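Cytosolic iron-sulfur protein assembly protein 1 (Saccharomyces cerevisiae, PDB 2HES) serves as an essential component of the cytosolic iron-sulfur protein assembly machinery, required for the maturation of iron-sulfur proteins outside the mitochondria. Local coordinates at residues A65-H69 and T70-A74; V159-P163 and S164-L168; Y276-D280 and G281-V285. All blocks are in the same frame, centred on the assembly; numbering follows the deposited sequence.

Contact 1 (A65-H69 and T70-A74); sequences AWRPH and TSLLA
Ala65 and Ala74 form an antiparallel hydrogen-bonded pair, Ala65 N reaching Ala74 O and Ala74 N reaching Ala65 O, each at 2.9 Å, while Trp66 and Leu73 make the non-hydrogen-bonded pair next to them. Arg67 N adds a bond of 2.8 Å to Leu72 O, beyond which Arg67 to Thr70 form a type II beta turn. Trp66 and Leu73 share one face of the sheet. Leu73 CB lies over the six-membered ring of Trp66 as a CH-pi contact, 4.3 Å from its centroid, and the ring's CZ3 corner meets the backbone of Ser71 edge-on. Such a hairpin of the first two strands of a blade, 61-66 and 72-77 in the second WD repeat, is a basic piece of the WD40 beta-propeller. Trp66 carries its own blade against the preceding one, touching Ile26 and Ala28. Arg67, at the start of the turn, points toward the returning chain, and a bend at chi3 (65°) brings its guanidinium back over the turn. There NH2 donates to Thr70 OG1 near the guanidinium plane, modelled at 2.5 Å, too short to be taken at face value, while Leu72 CD2 covers one face of the group and packs 3.6 Å from Arg67 CD. The other terminal nitrogen, NH1, is held by the carbonyl of Glu138. Cut back to an alanine, this position would probably lose the bond to the Glu138 carbonyl as well as the tie to Thr70, and Leu72 CD2 would lose a neighbour.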
loop_
_atom_site.group_PDB
_atom_site.type_symbol
_atom_site.label_atom_id
_atom_site.label_comp_id
_atom_site.label_asym_id
_atom_site.label_seq_id
_atom_site.Cartn_x
_atom_site.Cartn_y
_atom_site.Cartn_z
ATOM N N ALA A 65 -5.784 5.962 2.607
ATOM C CA ALA A 65 -6.449 5.079 1.659
ATOM C C ALA A 65 -7.915 5.461 1.479
ATOM O O ALA A 65 -8.626 5.677 2.486
ATOM C CB ALA A 65 -6.382 3.662 2.158
ATOM N N TRP A 66 -8.354 5.398 0.222
ATOM C CA TRP A 66 -9.737 5.659 -0.141
ATOM C C TRP A 66 -10.587 4.409 0.070
ATOM O O TRP A 66 -10.189 3.286 -0.305
ATOM C CB TRP A 66 -9.821 6.021 -1.612
ATOM C CG TRP A 66 -9.231 7.330 -1.987
ATOM C CD1 TRP A 66 -8.039 7.529 -2.586
ATOM C CD2 TRP A 66 -9.819 8.633 -1.816
ATOM N NE1 TRP A 66 -7.826 8.870 -2.820
ATOM C CE2 TRP A 66 -8.910 9.574 -2.362
ATOM C CE3 TRP A 66 -11.024 9.091 -1.278
ATOM C CZ2 TRP A 66 -9.166 10.953 -2.373
ATOM C CZ3 TRP A 66 -11.286 10.467 -1.295
ATOM C CH2 TRP A 66 -10.366 11.376 -1.842
ATOM N N ARG A 67 -11.788 4.606 0.605
ATOM C CA ARG A 67 -12.742 3.514 0.595
ATOM C C ARG A 67 -13.113 3.261 -0.884
ATOM O O ARG A 67 -13.627 4.158 -1.561
ATOM C CB ARG A 67 -13.960 3.868 1.442
ATOM C CG ARG A 67 -14.968 2.727 1.533
ATOM C CD ARG A 67 -16.284 3.210 2.120
ATOM N NE ARG A 67 -16.910 4.176 1.218
ATOM C CZ ARG A 67 -18.143 4.652 1.348
ATOM N NH1 ARG A 67 -18.907 4.252 2.352
ATOM N NH2 ARG A 67 -18.603 5.554 0.472
ATOM N N PRO A 68 -12.811 2.056 -1.411
ATOM C CA PRO A 68 -12.755 1.856 -2.890
ATOM C C PRO A 68 -13.960 2.348 -3.713
ATOM O O PRO A 68 -15.108 2.287 -3.246
ATOM C CB PRO A 68 -12.581 0.349 -3.026
ATOM C CG PRO A 68 -11.831 -0.015 -1.759
ATOM C CD PRO A 68 -12.466 0.815 -0.687
ATOM N N HIS A 69 -13.666 2.834 -4.927
ATOM C CA HIS A 69 -14.648 3.420 -5.861
ATOM C C HIS A 69 -15.576 4.476 -5.238
ATOM O O HIS A 69 -16.676 4.727 -5.746
ATOM C CB HIS A 69 -15.454 2.322 -6.589
ATOM C CG HIS A 69 -14.597 1.259 -7.214
ATOM N ND1 HIS A 69 -13.381 1.534 -7.807
ATOM C CD2 HIS A 69 -14.779 -0.080 -7.332
ATOM C CE1 HIS A 69 -12.852 0.411 -8.262
ATOM N NE2 HIS A 69 -13.683 -0.582 -7.994
ATOM N N THR A 70 -15.113 5.094 -4.152
ATOM C CA THR A 70 -15.868 6.116 -3.413
ATOM C C THR A 70 -14.998 7.359 -3.182
ATOM O O THR A 70 -13.808 7.404 -3.610
ATOM C CB THR A 70 -16.387 5.565 -2.045
ATOM O OG1 THR A 70 -17.485 6.349 -1.568
ATOM C CG2 THR A 70 -15.338 5.626 -0.990
ATOM N N SER A 71 -15.575 8.361 -2.517
ATOM C CA SER A 71 -14.804 9.533 -2.086
ATOM C C SER A 71 -14.751 9.755 -0.562
ATOM O O SER A 71 -14.689 10.896 -0.086
ATOM C CB SER A 71 -15.247 10.806 -2.831
ATOM O OG SER A 71 -16.660 10.908 -2.901
ATOM N N LEU A 72 -14.746 8.657 0.196
ATOM C CA LEU A 72 -14.439 8.675 1.615
ATOM C C LEU A 72 -12.998 8.222 1.846
ATOM O O LEU A 72 -12.567 7.238 1.245
ATOM C CB LEU A 72 -15.348 7.717 2.350
ATOM C CG LEU A 72 -15.116 7.555 3.838
ATOM C CD1 LEU A 72 -16.067 8.403 4.624
ATOM C CD2 LEU A 72 -15.355 6.059 4.128
ATOM N N LEU A 73 -12.292 8.912 2.736
ATOM C CA LEU A 73 -10.832 8.712 2.926
ATOM C C LEU A 73 -10.434 8.409 4.361
ATOM O O LEU A 73 -10.915 9.057 5.293
ATOM C CB LEU A 73 -10.076 9.967 2.443
ATOM C CG LEU A 73 -8.566 10.069 2.688
ATOM C CD1 LEU A 73 -7.819 9.133 1.792
ATOM C CD2 LEU A 73 -8.085 11.495 2.392
ATOM N N ALA A 74 -9.511 7.467 4.542
ATOM C CA ALA A 74 -8.934 7.187 5.848
ATOM C C ALA A 74 -7.459 7.610 5.882
ATOM O O ALA A 74 -6.770 7.509 4.862
ATOM C CB ALA A 74 -9.112 5.695 6.202
#

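Contact 2 (V159-P163 and S164-L168); sequences VIWHP and SEALL
The indole of Trp161 takes Leu168 CD1 on one face: the methyl stands 3.6 Å from the centroid of the five-membered ring, only 6° off its normal, a CH-pi contact centred on that ring. At the edge, the CZ3 corner approaches the backbone of Ala166, the centre of an inverse gamma turn. Leu168 CD1 also packs against Val159 CB at 4.1 Å, so one methyl touches two side chains of strand 156-161, two residues apart. The imidazole of His162 has Pro163 CD over one face, towards the rim, and Glu165 N near its plane at the edge. A chi1 of -172° swings the ring away from its own backbone N and towards the turn, where ND1 accepts the N-H of Ser164 at 3.1 Å, tilted 29° out of the ring plane, and, weakly, that of Glu165. This is consistent with ND1 being unprotonated. Phe205 and Phe212 meet the same imidazole edge-to-face. The backbone adds a nearly straight bond from His162 N to Leu167 O, 2.9 Å long, and a water that donates to both His162 O and Glu165 O across the turn. Together these features knit the connection between strands 156-161 and 167-172, the first two strands of a WD40 propeller blade, with Trp161 and Leu168 facing the preceding blade and His162 the following one.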
loop_
_atom_site.group_PDB
_atom_site.type_symbol
_atom_site.label_atom_id
_atom_site.label_comp_id
_atom_site.label_asym_id
_atom_site.label_seq_id
_atom_site.Cartn_x
_atom_site.Cartn_y
_atom_site.Cartn_z
ATOM N N VAL A 159 -0.394 -2.992 5.299
ATOM C CA VAL A 159 -1.565 -3.874 5.101
ATOM C C VAL A 159 -2.164 -3.607 3.721
ATOM O O VAL A 159 -2.147 -2.465 3.225
ATOM C CB VAL A 159 -2.677 -3.659 6.193
ATOM C CG1 VAL A 159 -2.303 -4.360 7.414
ATOM C CG2 VAL A 159 -2.892 -2.174 6.488
ATOM N N ILE A 160 -2.685 -4.658 3.085
ATOM C CA ILE A 160 -3.397 -4.516 1.829
ATOM C C ILE A 160 -4.369 -5.655 1.695
ATOM O O ILE A 160 -4.103 -6.769 2.150
ATOM C CB ILE A 160 -2.468 -4.388 0.599
ATOM C CG1 ILE A 160 -3.213 -3.787 -0.602
ATOM C CG2 ILE A 160 -1.766 -5.763 0.299
ATOM C CD1 ILE A 160 -2.281 -3.321 -1.692
ATOM N N TRP A 161 -5.554 -5.342 1.170
ATOM C CA TRP A 161 -6.506 -6.395 0.860
ATOM C C TRP A 161 -6.454 -6.860 -0.587
ATOM O O TRP A 161 -6.112 -6.083 -1.506
ATOM C CB TRP A 161 -7.950 -5.908 1.131
ATOM C CG TRP A 161 -8.205 -5.474 2.518
ATOM C CD1 TRP A 161 -7.854 -4.264 3.110
ATOM C CD2 TRP A 161 -8.965 -6.179 3.508
ATOM N NE1 TRP A 161 -8.323 -4.206 4.396
ATOM C CE2 TRP A 161 -8.999 -5.365 4.675
ATOM C CE3 TRP A 161 -9.627 -7.414 3.521
ATOM C CZ2 TRP A 161 -9.644 -5.767 5.854
ATOM C CZ3 TRP A 161 -10.221 -7.834 4.703
ATOM C CH2 TRP A 161 -10.240 -7.005 5.853
ATOM N N HIS A 162 -6.845 -8.126 -0.788
ATOM C CA HIS A 162 -7.064 -8.674 -2.118
ATOM C C HIS A 162 -8.118 -7.808 -2.886
ATOM O O HIS A 162 -8.959 -7.190 -2.233
ATOM C CB HIS A 162 -7.505 -10.128 -1.960
ATOM C CG HIS A 162 -7.592 -10.882 -3.251
ATOM N ND1 HIS A 162 -8.721 -10.889 -4.052
ATOM C CD2 HIS A 162 -6.673 -11.648 -3.890
ATOM C CE1 HIS A 162 -8.485 -11.629 -5.117
ATOM N NE2 HIS A 162 -7.242 -12.075 -5.057
ATOM N N PRO A 163 -8.041 -7.729 -4.233
ATOM C CA PRO A 163 -8.951 -6.874 -5.001
ATOM C C PRO A 163 -10.432 -7.255 -4.907
ATOM O O PRO A 163 -11.282 -6.376 -5.180
ATOM C CB PRO A 163 -8.445 -6.999 -6.450
ATOM C CG PRO A 163 -7.668 -8.303 -6.473
ATOM C CD PRO A 163 -7.017 -8.326 -5.101
ATOM N N SER A 164 -10.705 -8.506 -4.529
ATOM C CA SER A 164 -12.075 -9.108 -4.600
ATOM C C SER A 164 -12.398 -10.230 -3.590
ATOM O O SER A 164 -13.459 -10.887 -3.673
ATOM C CB SER A 164 -12.292 -9.711 -5.971
ATOM O OG SER A 164 -11.442 -10.832 -6.116
ATOM N N GLU A 165 -11.475 -10.540 -2.699
ATOM C CA GLU A 165 -11.791 -11.461 -1.615
ATOM C C GLU A 165 -11.502 -10.731 -0.305
ATOM O O GLU A 165 -10.789 -9.751 -0.308
ATOM C CB GLU A 165 -10.963 -12.728 -1.729
ATOM C CG GLU A 165 -11.053 -13.419 -3.096
ATOM C CD GLU A 165 -12.280 -14.300 -3.228
ATOM O OE1 GLU A 165 -12.658 -14.964 -2.240
ATOM O OE2 GLU A 165 -12.872 -14.338 -4.321
ATOM N N ALA A 166 -12.123 -11.183 0.787
ATOM C CA ALA A 166 -11.881 -10.627 2.113
ATOM C C ALA A 166 -10.630 -11.357 2.646
ATOM O O ALA A 166 -10.674 -12.164 3.577
ATOM C CB ALA A 166 -13.119 -10.812 3.015
ATOM N N LEU A 167 -9.517 -11.056 1.991
ATOM C CA LEU A 167 -8.222 -11.621 2.366
ATOM C C LEU A 167 -7.277 -10.442 2.536
ATOM O O LEU A 167 -7.220 -9.538 1.661
ATOM C CB LEU A 167 -7.766 -12.493 1.183
ATOM C CG LEU A 167 -6.669 -13.529 1.322
ATOM C CD1 LEU A 167 -7.121 -14.595 2.311
ATOM C CD2 LEU A 167 -6.324 -14.176 -0.033
ATOM N N LEU A 168 -6.469 -10.494 3.602
ATOM C CA LEU A 168 -5.676 -9.333 4.009
ATOM C C LEU A 168 -4.235 -9.828 4.104
ATOM O O LEU A 168 -4.001 -10.940 4.601
ATOM C CB LEU A 168 -6.114 -8.871 5.391
ATOM C CG LEU A 168 -5.338 -7.695 5.949
ATOM C CD1 LEU A 168 -5.510 -6.423 5.165
ATOM C CD2 LEU A 168 -5.751 -7.491 7.409
HETATM O O HOH W 1 -10.894 -6.933 -0.327
#

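Contact 3 (Y276-D280 and G281-V285); sequences YEEVD and GEWKV
Glu278 and Trp283 face each other as a non-hydrogen-bonded pair, and their side chains stack. Glu278 CB sits 3.5 Å from the centroid of the indole's six-membered ring, 2° off the normal, as a CH-pi contact. With CG anti to the backbone N (chi1 -167°) and an extended chain beyond, Glu278 runs on over the indole, and its carboxylate plane is turned only 14° from that of the ring; a salt bridge to Arg213 holds its far end. Apolar contacts continue along the strands: Tyr276 CB meets Trp283 CE3 at 3.9 Å, and Tyr276 CD1 lies 4.1 Å from Val285 CG2. The phenol hydroxyl is hydrogen-bonded to Ser266. Backbone bonds unite strands 273-279 and 282-289, the two outer strands of a propeller blade, into a beta hairpin. Glu277 and Lys284 exchange two bonds, with Glu277 N to Lys284 O measuring 2.9 Å, and Val279 and Glu282 exchange two more around a two-residue type I' turn. Both central residues of that turn, Asp280 and Gly281, have positive phi; at Gly281 this favours glycine, and a beta carbon would collide with Asp280 O. A water donates to Glu277 O at 2.7 Å.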
loop_
_atom_site.group_PDB
_atom_site.type_symbol
_atom_site.label_atom_id
_atom_site.label_comp_id
_atom_site.label_asym_id
_atom_site.label_seq_id
_atom_site.Cartn_x
_atom_site.Cartn_y
_atom_site.Cartn_z
ATOM N N TYR A 276 8.222 -4.914 -14.295
ATOM C CA TYR A 276 8.476 -6.322 -14.649
ATOM C C TYR A 276 7.273 -6.947 -15.337
ATOM O O TYR A 276 6.118 -6.656 -14.988
ATOM C CB TYR A 276 8.748 -7.133 -13.386
ATOM C CG TYR A 276 9.673 -6.511 -12.393
ATOM C CD1 TYR A 276 11.039 -6.837 -12.377
ATOM C CD2 TYR A 276 9.202 -5.591 -11.438
ATOM C CE1 TYR A 276 11.889 -6.291 -11.411
ATOM C CE2 TYR A 276 10.051 -5.036 -10.469
ATOM C CZ TYR A 276 11.393 -5.352 -10.484
ATOM O OH TYR A 276 12.221 -4.825 -9.516
ATOM N N GLU A 277 7.522 -7.837 -16.291
ATOM C CA GLU A 277 6.431 -8.465 -17.024
ATOM C C GLU A 277 6.644 -9.982 -17.015
ATOM O O GLU A 277 7.780 -10.434 -17.124
ATOM C CB GLU A 277 6.401 -7.929 -18.479
ATOM C CG GLU A 277 5.302 -8.529 -19.321
ATOM C CD GLU A 277 5.436 -8.180 -20.785
ATOM O OE1 GLU A 277 6.588 -8.099 -21.287
ATOM O OE2 GLU A 277 4.383 -7.960 -21.430
ATOM N N GLU A 278 5.555 -10.752 -16.868
ATOM C CA GLU A 278 5.603 -12.217 -16.826
ATOM C C GLU A 278 5.166 -12.746 -18.182
ATOM O O GLU A 278 4.024 -12.520 -18.617
ATOM C CB GLU A 278 4.653 -12.747 -15.725
ATOM C CG GLU A 278 4.838 -14.198 -15.382
ATOM C CD GLU A 278 3.794 -14.725 -14.405
ATOM O OE1 GLU A 278 2.644 -14.219 -14.426
ATOM O OE2 GLU A 278 4.136 -15.655 -13.651
ATOM N N VAL A 279 6.078 -13.448 -18.844
ATOM C CA VAL A 279 5.804 -14.038 -20.153
ATOM C C VAL A 279 6.340 -15.453 -20.151
ATOM O O VAL A 279 7.490 -15.678 -19.762
ATOM C CB VAL A 279 6.501 -13.255 -21.286
ATOM C CG1 VAL A 279 6.033 -13.770 -22.656
ATOM C CG2 VAL A 279 6.269 -11.756 -21.169
ATOM N N ASP A 280 5.519 -16.410 -20.590
ATOM C CA ASP A 280 5.952 -17.810 -20.684
ATOM C C ASP A 280 6.467 -18.337 -19.357
ATOM O O ASP A 280 7.438 -19.101 -19.308
ATOM C CB ASP A 280 7.044 -17.971 -21.749
ATOM C CG ASP A 280 6.560 -17.645 -23.146
ATOM O OD1 ASP A 280 5.328 -17.531 -23.388
ATOM O OD2 ASP A 280 7.442 -17.518 -24.024
ATOM N N GLY A 281 5.818 -17.912 -18.277
ATOM C CA GLY A 281 6.165 -18.351 -16.923
ATOM C C GLY A 281 7.463 -17.790 -16.335
ATOM O O GLY A 281 8.006 -18.341 -15.378
ATOM N N GLU A 282 7.969 -16.697 -16.889
ATOM C CA GLU A 282 9.204 -16.118 -16.358
ATOM C C GLU A 282 9.071 -14.608 -16.286
ATOM O O GLU A 282 8.400 -14.025 -17.118
ATOM C CB GLU A 282 10.429 -16.531 -17.207
ATOM C CG GLU A 282 10.842 -18.012 -17.058
ATOM C CD GLU A 282 12.151 -18.392 -17.778
ATOM O OE1 GLU A 282 13.105 -17.575 -17.811
ATOM O OE2 GLU A 282 12.237 -19.533 -18.304
ATOM N N TRP A 283 9.674 -13.990 -15.272
ATOM C CA TRP A 283 9.682 -12.547 -15.148
ATOM C C TRP A 283 10.936 -11.920 -15.780
ATOM O O TRP A 283 12.070 -12.445 -15.646
ATOM C CB TRP A 283 9.588 -12.107 -13.675
ATOM C CG TRP A 283 8.273 -12.444 -13.012
ATOM C CD1 TRP A 283 7.990 -13.568 -12.282
ATOM C CD2 TRP A 283 7.074 -11.674 -13.039
ATOM N NE1 TRP A 283 6.693 -13.525 -11.833
ATOM C CE2 TRP A 283 6.111 -12.367 -12.280
ATOM C CE3 TRP A 283 6.735 -10.428 -13.583
ATOM C CZ2 TRP A 283 4.789 -11.885 -12.106
ATOM C CZ3 TRP A 283 5.442 -9.955 -13.418
ATOM C CH2 TRP A 283 4.487 -10.674 -12.658
ATOM N N LYS A 284 10.731 -10.784 -16.440
ATOM C CA LYS A 284 11.813 -9.966 -16.981
ATOM C C LYS A 284 11.548 -8.532 -16.595
ATOM O O LYS A 284 10.401 -8.143 -16.405
ATOM C CB LYS A 284 11.853 -10.049 -18.508
ATOM C CG LYS A 284 12.326 -11.395 -19.017
ATOM C CD LYS A 284 12.577 -11.380 -20.536
ATOM C CE LYS A 284 13.040 -12.786 -20.992
ATOM N NZ LYS A 284 12.771 -13.105 -22.441
ATOM N N VAL A 285 12.613 -7.745 -16.472
ATOM C CA VAL A 285 12.481 -6.308 -16.398
ATOM C C VAL A 285 11.929 -5.807 -17.726
ATOM O O VAL A 285 12.548 -6.003 -18.799
ATOM C CB VAL A 285 13.832 -5.628 -16.048
ATOM C CG1 VAL A 285 13.688 -4.114 -16.074
ATOM C CG2 VAL A 285 14.358 -6.141 -14.695
HETATM O O HOH W 2 8.913 -11.699 -19.237
#

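In the fold
The three contacts come in series along the chain, each a beta hairpin within a different four-stranded blade of one WD40 propeller. Contacts 1 and 2 are equivalent in topology: both join the first and second strands of their blades, in WD repeats 2 and 4, with centres about 15 Å and nearest atoms about 7 Å apart. The blade of strands 110-115 to 144-149 stands between them, touched by side chains of both. Contact 3, in WD repeat 6, joins the third and fourth strands; its centre lies about 32 Å from that of contact 1 and about 24 Å from that of contact 2. The inner hairpins thus pack between blades, while the outer one is a surface hairpin at the rim.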